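Side-chain contacts in acyl-CoA dehydrogenase domain protein Tcur3483 (Thermomonospora curvata, PDB 6WY9), which binds FAD and probably works as an oxidoreductase on CH-CH groups, as acyl-CoA dehydrogenases generally do: residues 377-380 against 381-384; 385-388 against 389-392; 282-286 against 287-291; 269-272 against 273-277; 55-59 against 60-64. One frame throughout, in Å; residues are numbered along the deposited sequence.

Contact 1. Residues 377-380 against 381-384. Unlike the reference sequence in segment 381-384: Ala383 (reference Gly). With FDA (dihydroflavine-adenine dinucleotide), chain C.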
# COMPACT_ATOMS: atom_id res chain seq x y z
N GLY A 377 18.37 -5.42 0.44
CA GLY A 377 17.25 -5.39 -0.50
C GLY A 377 16.95 -4.01 -1.05
O GLY A 377 16.46 -3.86 -2.18
N ILE A 378 17.22 -2.98 -0.26
CA ILE A 378 17.04 -1.60 -0.68
C ILE A 378 17.85 -1.26 -1.94
O ILE A 378 17.46 -0.35 -2.69
CB ILE A 378 17.40 -0.67 0.51
CG1 ILE A 378 18.78 -1.04 1.10
CG2 ILE A 378 16.29 -0.72 1.59
CD1 ILE A 378 19.22 -0.19 2.30
N VAL A 379 18.94 -1.98 -2.22
CA VAL A 379 19.71 -1.68 -3.42
C VAL A 379 18.94 -2.01 -4.69
O VAL A 379 19.05 -1.31 -5.70
CB VAL A 379 21.04 -2.44 -3.40
CG1 VAL A 379 21.75 -2.28 -4.81
CG2 VAL A 379 21.90 -1.97 -2.21
N ASN A 380 18.21 -3.14 -4.70
CA ASN A 380 17.88 -3.73 -6.01
C ASN A 380 16.65 -3.12 -6.64
O ASN A 380 16.36 -3.45 -7.79
CB ASN A 380 17.71 -5.25 -5.88
CG ASN A 380 19.04 -5.93 -5.54
OD1 ASN A 380 20.10 -5.54 -6.04
ND2 ASN A 380 18.99 -6.91 -4.68
N THR A 381 15.95 -2.23 -5.93
CA THR A 381 14.92 -1.44 -6.59
C THR A 381 15.50 -0.31 -7.45
O THR A 381 14.75 0.29 -8.23
CB THR A 381 13.93 -0.85 -5.57
OG1 THR A 381 14.63 0.04 -4.70
CG2 THR A 381 13.22 -1.97 -4.77
N PHE A 382 16.80 0.03 -7.32
CA PHE A 382 17.39 0.96 -8.26
C PHE A 382 18.58 0.39 -9.03
O PHE A 382 18.94 0.99 -10.04
CB PHE A 382 17.81 2.29 -7.56
CG PHE A 382 18.76 2.12 -6.42
CD1 PHE A 382 20.13 1.96 -6.65
CD2 PHE A 382 18.31 2.16 -5.09
CE1 PHE A 382 21.03 1.81 -5.60
CE2 PHE A 382 19.26 2.03 -4.02
CZ PHE A 382 20.56 1.84 -4.27
N ALA A 383 19.18 -0.73 -8.61
CA ALA A 383 20.22 -1.37 -9.42
C ALA A 383 19.57 -2.26 -10.49
O ALA A 383 18.43 -2.71 -10.32
CB ALA A 383 21.17 -2.21 -8.55
N GLY A 384 20.29 -2.50 -11.58
CA GLY A 384 19.75 -3.26 -12.71
C GLY A 384 18.52 -2.67 -13.36
O GLY A 384 17.60 -3.41 -13.76
PA FDA C . 20.34 8.30 -9.46
O1A FDA C . 20.82 9.53 -8.75
O2A FDA C . 20.40 8.24 -10.99
O5B FDA C . 18.68 8.15 -9.15
C5B FDA C . 18.51 8.10 -7.76
C4B FDA C . 17.01 7.86 -7.50
O4B FDA C . 16.29 8.92 -8.29
C3B FDA C . 16.49 6.58 -8.15
O3B FDA C . 16.58 5.49 -7.30
C2B FDA C . 15.02 6.91 -8.33
O2B FDA C . 14.25 6.95 -7.07
C1B FDA C . 15.04 8.39 -8.83
N9A FDA C . 14.98 8.54 -10.28
C8A FDA C . 16.03 8.53 -11.22
N7A FDA C . 15.61 8.77 -12.46
C5A FDA C . 14.25 8.93 -12.34
C6A FDA C . 13.26 9.18 -13.31
N6A FDA C . 13.57 9.31 -14.62
N1A FDA C . 11.96 9.29 -12.96
C2A FDA C . 11.73 9.14 -11.62
N3A FDA C . 12.56 8.89 -10.58
C4A FDA C . 13.83 8.81 -10.99
N1 FDA C . 26.86 -0.01 -11.35
C2 FDA C . 27.84 -0.47 -12.26
O2 FDA C . 28.13 0.21 -13.27
N3 FDA C . 28.42 -1.70 -11.97
C4 FDA C . 28.11 -2.48 -10.83
O4 FDA C . 28.70 -3.54 -10.65
C4X FDA C . 27.11 -1.93 -9.96
N5 FDA C . 26.75 -2.64 -8.81
C5X FDA C . 26.21 -1.95 -7.76
C6 FDA C . 26.21 -2.45 -6.52
C7 FDA C . 25.66 -1.68 -5.46
C7M FDA C . 25.69 -2.24 -4.16
C8 FDA C . 25.10 -0.47 -5.66
C8M FDA C . 24.52 0.32 -4.57
C9 FDA C . 25.07 0.03 -6.95
C9A FDA C . 25.63 -0.70 -7.99
N10 FDA C . 25.60 -0.21 -9.31
C10 FDA C . 26.53 -0.74 -10.20
C1' FDA C . 25.09 1.17 -9.54
C2' FDA C . 23.59 1.18 -9.96
O2' FDA C . 23.45 0.72 -11.22
C3' FDA C . 23.16 2.71 -9.79
O3' FDA C . 23.12 3.07 -8.42
C4' FDA C . 21.84 2.97 -10.48
O4' FDA C . 22.06 2.88 -11.85
C5' FDA C . 21.30 4.34 -10.00
O5' FDA C . 22.21 5.32 -10.41
P FDA C . 22.42 6.40 -9.19
O1P FDA C . 22.86 5.60 -8.06
O2P FDA C . 23.30 7.51 -9.74
O3P FDA C . 20.94 7.02 -8.75
O HOH W 1 15.36 0.98 -2.21
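Two backbone N-H groups grip the carbonyl oxygen of Val379, those of Phe382 and Ala383, at the frayed C-terminal turn of helix 369-380 in the C-terminal domain of this acyl-CoA dehydrogenase fold. Ala383 N lies 3.0 Å from Val379 O, in the carbonyl plane. Phe382 N, 3.1 Å from the same Val379 O, approaches from above that plane, so the two donors use different directions. The oxygen has a third neighbour, for Val379 O stands 3.4 Å above the plane of the Phe382 ring, over its centre. Phe382 places CG between its own backbone N and carbonyl carbon (chi1 58°), which folds the ring back on the turn that precedes it. Val379 CA adds an off-centre CH-pi contact, 4.1 Å from the Phe382 ring centroid. An aromatic residue suits this place because its flat ring fits between the helix end and the dihydroflavine-adenine dinucleotide: Phe382 CB comes to 3.4 Å from O3B of the adenosine ribose, while CD1 and CE1 approach O3' of the ribityl chain. The branched Val379 serves both sides, since CG1 packs 3.8 Å from the flavin methyl C8M and also touches the CB of Ala383, a residue that is glycine in the reference sequence. Lys333 of helix 326-350 binds the carbonyl oxygens of Asn380 and Ala383. The hydroxyl of Thr381 is hydrogen-bonded to a polar side chain of a neighbouring subunit, and a water 2.8 Å from Thr381 OG1 donates a hydrogen bond to Ile378 O.

Contact 2. Residues 385-388 against 389-392. With FDA (dihydroflavine-adenine dinucleotide), chain C.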
# COMPACT_ATOMS: atom_id res chain seq x y z
N GLY A 385 18.47 -1.34 -13.50
CA GLY A 385 17.25 -0.66 -13.90
C GLY A 385 16.49 -0.04 -12.73
O GLY A 385 16.17 -0.71 -11.76
N VAL A 386 16.15 1.23 -12.85
CA VAL A 386 15.55 2.02 -11.78
C VAL A 386 14.04 1.84 -11.85
O VAL A 386 13.44 2.06 -12.91
CB VAL A 386 15.99 3.48 -11.97
CG1 VAL A 386 15.30 4.49 -11.02
CG2 VAL A 386 17.52 3.55 -11.92
N ASN A 387 13.40 1.42 -10.74
CA ASN A 387 12.02 0.96 -10.88
C ASN A 387 11.10 2.06 -11.43
O ASN A 387 10.13 1.75 -12.14
CB ASN A 387 11.48 0.39 -9.55
CG ASN A 387 12.04 -1.01 -9.26
OD1 ASN A 387 12.90 -1.53 -10.01
ND2 ASN A 387 11.55 -1.62 -8.18
N GLU A 388 11.37 3.35 -11.14
CA GLU A 388 10.57 4.42 -11.76
C GLU A 388 10.64 4.37 -13.29
O GLU A 388 9.64 4.59 -13.98
CB GLU A 388 11.04 5.81 -11.29
CG GLU A 388 10.55 6.12 -9.81
CD GLU A 388 11.60 5.73 -8.74
OE1 GLU A 388 12.41 4.81 -9.02
OE2 GLU A 388 11.62 6.37 -7.65
N VAL A 389 11.83 4.20 -13.81
CA VAL A 389 12.02 4.17 -15.25
C VAL A 389 11.41 2.90 -15.83
O VAL A 389 10.84 2.90 -16.93
CB VAL A 389 13.52 4.31 -15.56
CG1 VAL A 389 13.83 4.06 -17.06
CG2 VAL A 389 13.97 5.71 -15.12
N LEU A 390 11.50 1.80 -15.08
CA LEU A 390 10.86 0.57 -15.53
C LEU A 390 9.34 0.75 -15.62
O LEU A 390 8.70 0.30 -16.58
CB LEU A 390 11.24 -0.57 -14.58
CG LEU A 390 12.74 -0.88 -14.66
CD1 LEU A 390 13.04 -2.12 -13.78
CD2 LEU A 390 13.24 -1.13 -16.05
N ARG A 391 8.73 1.46 -14.65
CA ARG A 391 7.30 1.75 -14.75
C ARG A 391 6.97 2.66 -15.94
O ARG A 391 5.95 2.45 -16.63
CB ARG A 391 6.79 2.38 -13.42
CG ARG A 391 6.67 1.37 -12.26
CD ARG A 391 5.97 2.01 -11.00
NE ARG A 391 5.51 0.98 -10.08
CZ ARG A 391 6.30 0.33 -9.23
NH1 ARG A 391 7.61 0.61 -9.16
NH2 ARG A 391 5.79 -0.61 -8.46
N ASP A 392 7.81 3.67 -16.22
CA ASP A 392 7.64 4.47 -17.44
C ASP A 392 7.58 3.56 -18.66
O ASP A 392 6.79 3.78 -19.57
CB ASP A 392 8.81 5.43 -17.68
CG ASP A 392 8.92 6.56 -16.63
OD1 ASP A 392 8.02 6.75 -15.80
OD2 ASP A 392 9.97 7.24 -16.69
PA FDA C . 20.34 8.30 -9.46
O1A FDA C . 20.82 9.53 -8.75
O2A FDA C . 20.40 8.24 -10.99
O5B FDA C . 18.68 8.15 -9.15
C5B FDA C . 18.51 8.10 -7.76
C4B FDA C . 17.01 7.86 -7.50
O4B FDA C . 16.29 8.92 -8.29
C3B FDA C . 16.49 6.58 -8.15
O3B FDA C . 16.58 5.49 -7.30
C2B FDA C . 15.02 6.91 -8.33
O2B FDA C . 14.25 6.95 -7.07
C1B FDA C . 15.04 8.39 -8.83
N9A FDA C . 14.98 8.54 -10.28
C8A FDA C . 16.03 8.53 -11.22
N7A FDA C . 15.61 8.77 -12.46
C5A FDA C . 14.25 8.93 -12.34
C6A FDA C . 13.26 9.18 -13.31
N6A FDA C . 13.57 9.31 -14.62
N1A FDA C . 11.96 9.29 -12.96
C2A FDA C . 11.73 9.14 -11.62
N3A FDA C . 12.56 8.89 -10.58
C4A FDA C . 13.83 8.81 -10.99
N1 FDA C . 26.86 -0.01 -11.35
C2 FDA C . 27.84 -0.47 -12.26
O2 FDA C . 28.13 0.21 -13.27
N3 FDA C . 28.42 -1.70 -11.97
C4 FDA C . 28.11 -2.48 -10.83
O4 FDA C . 28.70 -3.54 -10.65
C4X FDA C . 27.11 -1.93 -9.96
N5 FDA C . 26.75 -2.64 -8.81
C5X FDA C . 26.21 -1.95 -7.76
C6 FDA C . 26.21 -2.45 -6.52
C7 FDA C . 25.66 -1.68 -5.46
C7M FDA C . 25.69 -2.24 -4.16
C8 FDA C . 25.10 -0.47 -5.66
C8M FDA C . 24.52 0.32 -4.57
C9 FDA C . 25.07 0.03 -6.95
C9A FDA C . 25.63 -0.70 -7.99
N10 FDA C . 25.60 -0.21 -9.31
C10 FDA C . 26.53 -0.74 -10.20
C1' FDA C . 25.09 1.17 -9.54
C2' FDA C . 23.59 1.18 -9.96
O2' FDA C . 23.45 0.72 -11.22
C3' FDA C . 23.16 2.71 -9.79
O3' FDA C . 23.12 3.07 -8.42
C4' FDA C . 21.84 2.97 -10.48
O4' FDA C . 22.06 2.88 -11.85
C5' FDA C . 21.30 4.34 -10.00
O5' FDA C . 22.21 5.32 -10.41
P FDA C . 22.42 6.40 -9.19
O1P FDA C . 22.86 5.60 -8.06
O2P FDA C . 23.30 7.51 -9.74
O3P FDA C . 20.94 7.02 -8.75
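Leu390 lies slantwise over Asn387, its CD1 methyl 3.8 Å from Asn387 OD1. Both belong to the first turns of helix 387-399, for which Val386 is the N-cap; Val386 O accepts a hydrogen bond from Leu390 N at 2.9 Å. Gly385 fits just before it, as a side chain there would jam against the preceding carbonyl oxygen and crowd Leu390 CD1. One flank of this helix start forms part of the adenosine end of the cofactor pocket. Val386 CG1 packs 3.6 Å from C2B of the ribose, and Val389 CG2 reaches the adenine amino nitrogen N6A at 3.7 Å. Glu388 does more: its CB lies 3.4 Å from adenine C2A, and a sharp bend in the chain (chi2 93°) then carries the carboxylate to the ribose, where Glu388 OE2 accepts a hydrogen bond from O2B at 2.8 Å. Polar side chains of a neighbouring subunit also bond to both carboxylate oxygens. With an alanine here, the ribose hydroxyl would probably be left without its carboxylate acceptor, and the donors of that subunit without theirs. Arg391 extends along the next flank of the helix, its guanidinium edge beside Asn387 CB, with NH1 at 3.9 Å from that carbon. The amide of Asn387 is held through OD1 by Lys333 and through ND2 by Thr337 and Glu338. Glu338 also makes a salt bridge with Arg391, which pairs in addition with an acidic side chain of another subunit; helix 387-399 is thereby fastened along helix 326-350 on one side and faces neighbouring chains on others.

Contact 3. Residues 282-286 against 287-291; sequences WARDN and GVLEQ
Asn286 reaches across to Val288 near the C-terminal end of helix 263-286, where an Asx turn leads into a 3-10 segment. Its CB stands beside Gly287 N, and CG lies 3.7 Å from Val288 CG2. Its CG sits between the backbone N and carbonyl carbon (chi1 63°), which turns the amide back over the helix end. OD1 then accepts from Val288 N at 3.0 Å, a straight bond (164°) whose donor stands above the amide plane. At the tip, ND2 rests over one face of the Trp282 indole, offset toward the rim. With a leucine in its place, the N-H of Val288 would probably be left without its side-chain acceptor, and the indole face would lose its amide neighbour. Gly287 takes a positive phi, and a CB there would collide with Asn286 O. The chain thus turns sharply enough for Leu289 N to bond to Ala283 O at 2.9 Å. The small Ala283 lets the returning chain come close, its CB 3.8 Å from Val288 CB. Val288 CG2 also meets the Trp282 ring obliquely, while Leu289 CD2 lies against Arg284 CB. Val288 and Leu289 continue onto Val294 and Leu298 of helix 292-321. Arg284, whose NH1 bonds the backbone of a neighbouring subunit, grips Asp285 side-on within its guanidinium plane, NE 2.8 Å from OD1 and NH2 3.1 Å from OD2.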
# COMPACT_ATOMS: atom_id res chain seq x y z
N TRP A 282 10.46 -21.90 12.15
CA TRP A 282 10.87 -21.28 13.40
C TRP A 282 9.67 -20.84 14.24
O TRP A 282 9.62 -21.10 15.45
CB TRP A 282 11.77 -20.09 13.08
CG TRP A 282 12.17 -19.20 14.24
CD1 TRP A 282 13.27 -19.33 15.06
CD2 TRP A 282 11.49 -18.02 14.66
NE1 TRP A 282 13.29 -18.29 15.97
CE2 TRP A 282 12.22 -17.48 15.73
CE3 TRP A 282 10.32 -17.38 14.24
CZ2 TRP A 282 11.82 -16.29 16.39
CZ3 TRP A 282 9.93 -16.22 14.88
CH2 TRP A 282 10.67 -15.69 15.95
N ALA A 283 8.68 -20.20 13.59
CA ALA A 283 7.51 -19.71 14.32
C ALA A 283 6.63 -20.85 14.78
O ALA A 283 5.93 -20.72 15.80
CB ALA A 283 6.69 -18.74 13.43
N ARG A 284 6.59 -21.94 14.01
CA ARG A 284 5.88 -23.15 14.41
C ARG A 284 6.45 -23.68 15.72
O ARG A 284 5.70 -24.13 16.60
CB ARG A 284 6.01 -24.21 13.31
CG ARG A 284 5.42 -25.64 13.70
CD ARG A 284 5.89 -26.68 12.72
NE ARG A 284 7.34 -26.80 12.79
CZ ARG A 284 8.14 -27.13 11.78
NH1 ARG A 284 7.64 -27.40 10.57
NH2 ARG A 284 9.44 -27.20 12.01
N ASP A 285 7.77 -23.70 15.83
CA ASP A 285 8.39 -24.40 16.94
C ASP A 285 8.49 -23.55 18.20
O ASP A 285 8.76 -24.09 19.27
CB ASP A 285 9.76 -24.96 16.50
CG ASP A 285 9.60 -26.10 15.51
OD1 ASP A 285 8.47 -26.61 15.36
OD2 ASP A 285 10.58 -26.47 14.84
N ASN A 286 8.25 -22.23 18.13
CA ASN A 286 8.23 -21.44 19.37
C ASN A 286 6.87 -20.81 19.67
O ASN A 286 6.78 -19.97 20.57
CB ASN A 286 9.30 -20.35 19.35
CG ASN A 286 9.09 -19.33 18.23
OD1 ASN A 286 8.04 -19.30 17.59
ND2 ASN A 286 10.08 -18.49 18.00
N GLY A 287 5.81 -21.16 18.92
CA GLY A 287 4.48 -20.64 19.18
C GLY A 287 4.16 -19.32 18.54
O GLY A 287 3.00 -18.86 18.64
N VAL A 288 5.13 -18.67 17.89
CA VAL A 288 4.83 -17.42 17.20
C VAL A 288 3.77 -17.66 16.12
O VAL A 288 2.98 -16.77 15.80
CB VAL A 288 6.12 -16.81 16.62
CG1 VAL A 288 5.80 -15.71 15.57
CG2 VAL A 288 7.06 -16.24 17.78
N LEU A 289 3.76 -18.86 15.53
CA LEU A 289 2.76 -19.24 14.51
C LEU A 289 1.31 -19.25 15.03
O LEU A 289 0.35 -19.18 14.23
CB LEU A 289 3.14 -20.61 13.92
CG LEU A 289 2.35 -21.10 12.66
CD1 LEU A 289 2.58 -20.19 11.46
CD2 LEU A 289 2.79 -22.52 12.35
N GLU A 290 1.10 -19.26 16.35
CA GLU A 290 -0.26 -19.22 16.89
C GLU A 290 -0.87 -17.83 16.86
O GLU A 290 -2.07 -17.69 17.12
CB GLU A 290 -0.28 -19.76 18.34
CG GLU A 290 0.13 -21.23 18.44
CD GLU A 290 -0.83 -22.10 17.64
OE1 GLU A 290 -1.80 -22.64 18.22
OE2 GLU A 290 -0.65 -22.17 16.40
N GLN A 291 -0.06 -16.78 16.61
CA GLN A 291 -0.58 -15.42 16.54
C GLN A 291 -1.33 -15.19 15.22
O GLN A 291 -0.74 -15.39 14.14
CB GLN A 291 0.57 -14.41 16.65
CG GLN A 291 1.26 -14.44 18.01
CD GLN A 291 0.31 -14.09 19.14
OE1 GLN A 291 -0.49 -13.15 19.04
NE2 GLN A 291 0.39 -14.86 20.23

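Contact 4. Residues 269-272 against 273-277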
# COMPACT_ATOMS: atom_id res chain seq x y z
N GLY A 269 15.05 -14.01 -5.50
CA GLY A 269 13.73 -14.37 -5.03
C GLY A 269 13.69 -15.79 -4.49
O GLY A 269 13.04 -16.06 -3.49
N GLY A 270 14.39 -16.71 -5.16
CA GLY A 270 14.49 -18.06 -4.65
C GLY A 270 14.98 -18.09 -3.21
O GLY A 270 14.44 -18.81 -2.37
N ARG A 271 15.97 -17.25 -2.91
CA ARG A 271 16.51 -17.19 -1.55
C ARG A 271 15.47 -16.67 -0.55
O ARG A 271 15.38 -17.17 0.58
CB ARG A 271 17.75 -16.31 -1.55
CG ARG A 271 18.37 -16.26 -0.18
CD ARG A 271 19.81 -15.81 -0.17
NE ARG A 271 20.27 -15.86 1.21
CZ ARG A 271 21.29 -15.17 1.70
NH1 ARG A 271 21.98 -14.36 0.92
NH2 ARG A 271 21.60 -15.30 2.98
N MET A 272 14.69 -15.66 -0.92
CA MET A 272 13.66 -15.17 -0.00
C MET A 272 12.55 -16.20 0.23
O MET A 272 11.93 -16.24 1.31
CB MET A 272 13.04 -13.87 -0.53
CG MET A 272 14.04 -12.72 -0.60
SD MET A 272 14.88 -12.44 0.96
CE MET A 272 13.53 -12.33 2.17
N ILE A 273 12.26 -17.02 -0.77
CA ILE A 273 11.29 -18.10 -0.57
C ILE A 273 11.81 -19.08 0.49
O ILE A 273 11.08 -19.47 1.42
CB ILE A 273 11.00 -18.81 -1.90
CG1 ILE A 273 10.17 -17.90 -2.81
CG2 ILE A 273 10.24 -20.15 -1.67
CD1 ILE A 273 9.99 -18.42 -4.25
N ARG A 274 13.08 -19.47 0.38
CA ARG A 274 13.68 -20.36 1.38
C ARG A 274 13.63 -19.76 2.79
O ARG A 274 13.36 -20.46 3.78
CB ARG A 274 15.13 -20.71 1.00
CG ARG A 274 15.28 -21.49 -0.29
CD ARG A 274 14.39 -22.73 -0.32
NE ARG A 274 14.84 -23.77 -1.25
CZ ARG A 274 15.71 -24.73 -0.93
NH1 ARG A 274 16.25 -24.79 0.28
NH2 ARG A 274 16.05 -25.63 -1.84
N LEU A 275 13.98 -18.48 2.91
CA LEU A 275 13.95 -17.82 4.20
C LEU A 275 12.53 -17.74 4.76
O LEU A 275 12.33 -17.92 5.96
CB LEU A 275 14.58 -16.43 4.08
CG LEU A 275 16.12 -16.54 3.99
CD1 LEU A 275 16.81 -15.21 3.56
CD2 LEU A 275 16.74 -17.10 5.31
N TRP A 276 11.54 -17.45 3.91
CA TRP A 276 10.14 -17.51 4.32
C TRP A 276 9.80 -18.88 4.91
O TRP A 276 9.24 -18.98 6.00
CB TRP A 276 9.24 -17.17 3.12
CG TRP A 276 7.73 -17.22 3.41
CD1 TRP A 276 6.91 -16.15 3.67
CD2 TRP A 276 6.88 -18.37 3.40
NE1 TRP A 276 5.60 -16.58 3.87
CE2 TRP A 276 5.56 -17.93 3.71
CE3 TRP A 276 7.11 -19.74 3.20
CZ2 TRP A 276 4.48 -18.81 3.80
CZ3 TRP A 276 6.03 -20.61 3.30
CH2 TRP A 276 4.73 -20.13 3.61
N GLU A 277 10.18 -19.96 4.22
CA GLU A 277 9.96 -21.29 4.75
C GLU A 277 10.64 -21.48 6.10
O GLU A 277 10.08 -22.14 6.99
CB GLU A 277 10.48 -22.35 3.79
CG GLU A 277 9.73 -22.45 2.51
CD GLU A 277 10.36 -23.50 1.63
OE1 GLU A 277 11.60 -23.49 1.42
OE2 GLU A 277 9.62 -24.39 1.19
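Ile273 N bonds to Gly269 O at 3.0 Å, the first of four i to i+4 backbone hydrogen bonds that make this a regular stretch of helix 263-286, the last running from Trp276 N to Met272 O at 2.9 Å. Side chains of one turn therefore rest on carbonyl oxygens of the turn before. Gly269 and Gly270 offer nothing but backbone: Ile273 CG1 lies 3.5 Å from Gly269 O, and Arg274 CG equally near Gly270 O. Arg271 and Leu275 are one turn apart on another flank. The arginine leaves with CG opposite its backbone N (chi1 -178°) and runs on extended, so that its aliphatic part passes Leu275 at an angle; Arg271 CG stands 4.2 Å from Leu275 CD1. Leucine suits this spot because its methyl meets the apolar stem of the arginine while the charged end goes on to Gln369. On the buried side a bend at chi2 (-53°) sets Met272 SD 4.3 Å from Leu275 CD1, while the bend at chi3 turns only the methyl. Methionine's unbranched, flexible chain suits so bent a buried path. Trp276 begins over the previous turn, CB near Met272 O, but its indole leads away to Leu305 and Leu347. Around them the helix bundle closes in: Met272 and Leu275 pack on Leu373 of helix 369-380, Met272 also on Val343 of helix 326-350. Ile273 meets Leu305 and Met308 of helix 292-321, where Trp276 NE1 bonds to Leu298 O, and Arg274 makes a salt bridge with Asp98 of helix 90-103.

Contact 5. Residues 55-59 against 60-64; sequences QGVGG and ERFRE
Val57 sits over one face of the Phe62 ring: its CA is 3.9 Å from the ring centroid and 10° off the normal, a CH-pi contact over the face. The two side chains run alongside each other in the same direction, and Val57 CG1 touches Phe62 CZ at 3.7 Å. Phe62 has CG trans to its own nitrogen (chi1 174°), which lays the ring back over the 3-10 residues before it. A broad aromatic face suits this place, since a backbone CA and a branched side chain can both rest on it. Beyond the pair, Phe62 also packs on Pro106 and Thr183, and Val57 on Ser179, a residue that binds the FAD.

Within the loop the hydrogen bonds are made by the backbone. Gly59 N donates to Gly56 O at 2.8 Å, closing the short 3-10 turn, and Phe62 N makes a weak bond to Gly59 O at 3.3 Å. The latter marks a type I beta turn from Gly59 to Phe62 that leads from the loop after helix 47-55 into helix 62-71, with Arg61 at the N-cap. Glycine fits at both bends: Gly56 has a positive phi, and a CB on Gly59 would run into Gln55 OE1. Beyond it, Val57 O accepts from Thr183 OG1 and Gly58 O from Asn182 ND2.

Glu60 and Arg61 are at the surface. Arg61 forms a salt bridge with Glu48, whereas its NE is 3.6 Å from Glu64 OE1, a long ion pair with the oxygen well out of the guanidinium plane. Arg63, partly exposed, pairs with Asp185.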
# COMPACT_ATOMS: atom_id res chain seq x y z
N GLN A 55 29.85 -10.64 1.52
CA GLN A 55 30.81 -9.81 0.82
C GLN A 55 30.53 -9.77 -0.68
O GLN A 55 30.69 -8.72 -1.32
CB GLN A 55 32.22 -10.33 1.09
CG GLN A 55 32.50 -10.61 2.55
CD GLN A 55 33.62 -11.61 2.75
OE1 GLN A 55 34.08 -12.25 1.80
NE2 GLN A 55 34.06 -11.76 3.99
N GLY A 56 30.12 -10.91 -1.25
CA GLY A 56 29.84 -10.97 -2.67
C GLY A 56 31.13 -10.86 -3.47
O GLY A 56 32.22 -11.14 -2.99
N VAL A 57 30.98 -10.42 -4.72
CA VAL A 57 32.12 -10.34 -5.64
C VAL A 57 33.30 -9.56 -5.06
O VAL A 57 34.43 -9.70 -5.53
CB VAL A 57 31.65 -9.75 -6.98
CG1 VAL A 57 30.77 -10.75 -7.70
CG2 VAL A 57 30.90 -8.45 -6.73
N GLY A 58 33.07 -8.74 -4.05
CA GLY A 58 34.19 -7.99 -3.51
C GLY A 58 34.97 -8.66 -2.40
O GLY A 58 35.92 -8.04 -1.89
N GLY A 59 34.60 -9.91 -2.02
CA GLY A 59 35.18 -10.58 -0.88
C GLY A 59 36.48 -11.30 -1.19
O GLY A 59 36.80 -11.59 -2.35
N GLU A 60 37.24 -11.61 -0.13
CA GLU A 60 38.62 -12.06 -0.32
C GLU A 60 38.67 -13.45 -0.94
O GLU A 60 39.44 -13.71 -1.87
CB GLU A 60 39.37 -12.04 1.01
CG GLU A 60 39.86 -10.66 1.40
CD GLU A 60 40.78 -10.71 2.61
OE1 GLU A 60 41.99 -10.44 2.44
OE2 GLU A 60 40.29 -11.03 3.71
N ARG A 61 37.84 -14.35 -0.42
CA ARG A 61 37.80 -15.75 -0.84
C ARG A 61 36.94 -15.98 -2.05
O ARG A 61 36.72 -17.13 -2.45
CB ARG A 61 37.31 -16.63 0.32
CG ARG A 61 38.30 -16.68 1.47
CD ARG A 61 38.98 -18.04 1.56
NE ARG A 61 38.24 -18.97 2.42
CZ ARG A 61 38.30 -18.96 3.75
NH1 ARG A 61 37.61 -19.84 4.46
NH2 ARG A 61 39.06 -18.06 4.37
N PHE A 62 36.44 -14.90 -2.66
CA PHE A 62 35.58 -15.07 -3.83
C PHE A 62 36.29 -15.87 -4.92
O PHE A 62 35.78 -16.90 -5.38
CB PHE A 62 35.12 -13.70 -4.31
CG PHE A 62 34.34 -13.74 -5.58
CD1 PHE A 62 33.17 -14.48 -5.68
CD2 PHE A 62 34.75 -12.98 -6.68
CE1 PHE A 62 32.45 -14.49 -6.86
CE2 PHE A 62 34.03 -13.00 -7.86
CZ PHE A 62 32.89 -13.74 -7.96
N ARG A 63 37.49 -15.44 -5.32
CA ARG A 63 38.17 -16.10 -6.44
C ARG A 63 38.49 -17.54 -6.10
O ARG A 63 38.49 -18.41 -6.98
CB ARG A 63 39.46 -15.35 -6.82
CG ARG A 63 39.28 -13.92 -7.21
CD ARG A 63 38.34 -13.80 -8.38
NE ARG A 63 38.74 -14.66 -9.50
CZ ARG A 63 39.34 -14.20 -10.60
NH1 ARG A 63 39.61 -12.91 -10.72
NH2 ARG A 63 39.67 -15.05 -11.56
N GLU A 64 38.82 -17.80 -4.84
CA GLU A 64 39.06 -19.16 -4.36
C GLU A 64 37.86 -20.07 -4.64
O GLU A 64 38.01 -21.20 -5.12
CB GLU A 64 39.35 -19.11 -2.87
CG GLU A 64 40.19 -20.23 -2.35
CD GLU A 64 40.40 -20.11 -0.86
OE1 GLU A 64 39.89 -20.99 -0.11
OE2 GLU A 64 41.04 -19.13 -0.44

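In the fold
All five contacts are partly buried; among the residues that touch, contacts 1, 2 and 4 have none exposed, whereas contacts 3 and 5 do. Contacts 1 and 2 adjoin through a probable hydrogen bond from Asn387 N to Thr381 O and share the cofactor: contact 1 meets the flavin methyl, the ribityl chain and one ribose hydroxyl, contact 2 the adenine and the ribose. Contacts 3 and 4 both use helix 263-286; contact 4 is regular helix within the bundle, while contact 3, about 34 Å from the centre of the chain, is a helix end shaped by glycine and an asparagine amide. Contact 5, in the N-terminal domain, links the end of helix 47-55 to the start of helix 62-71.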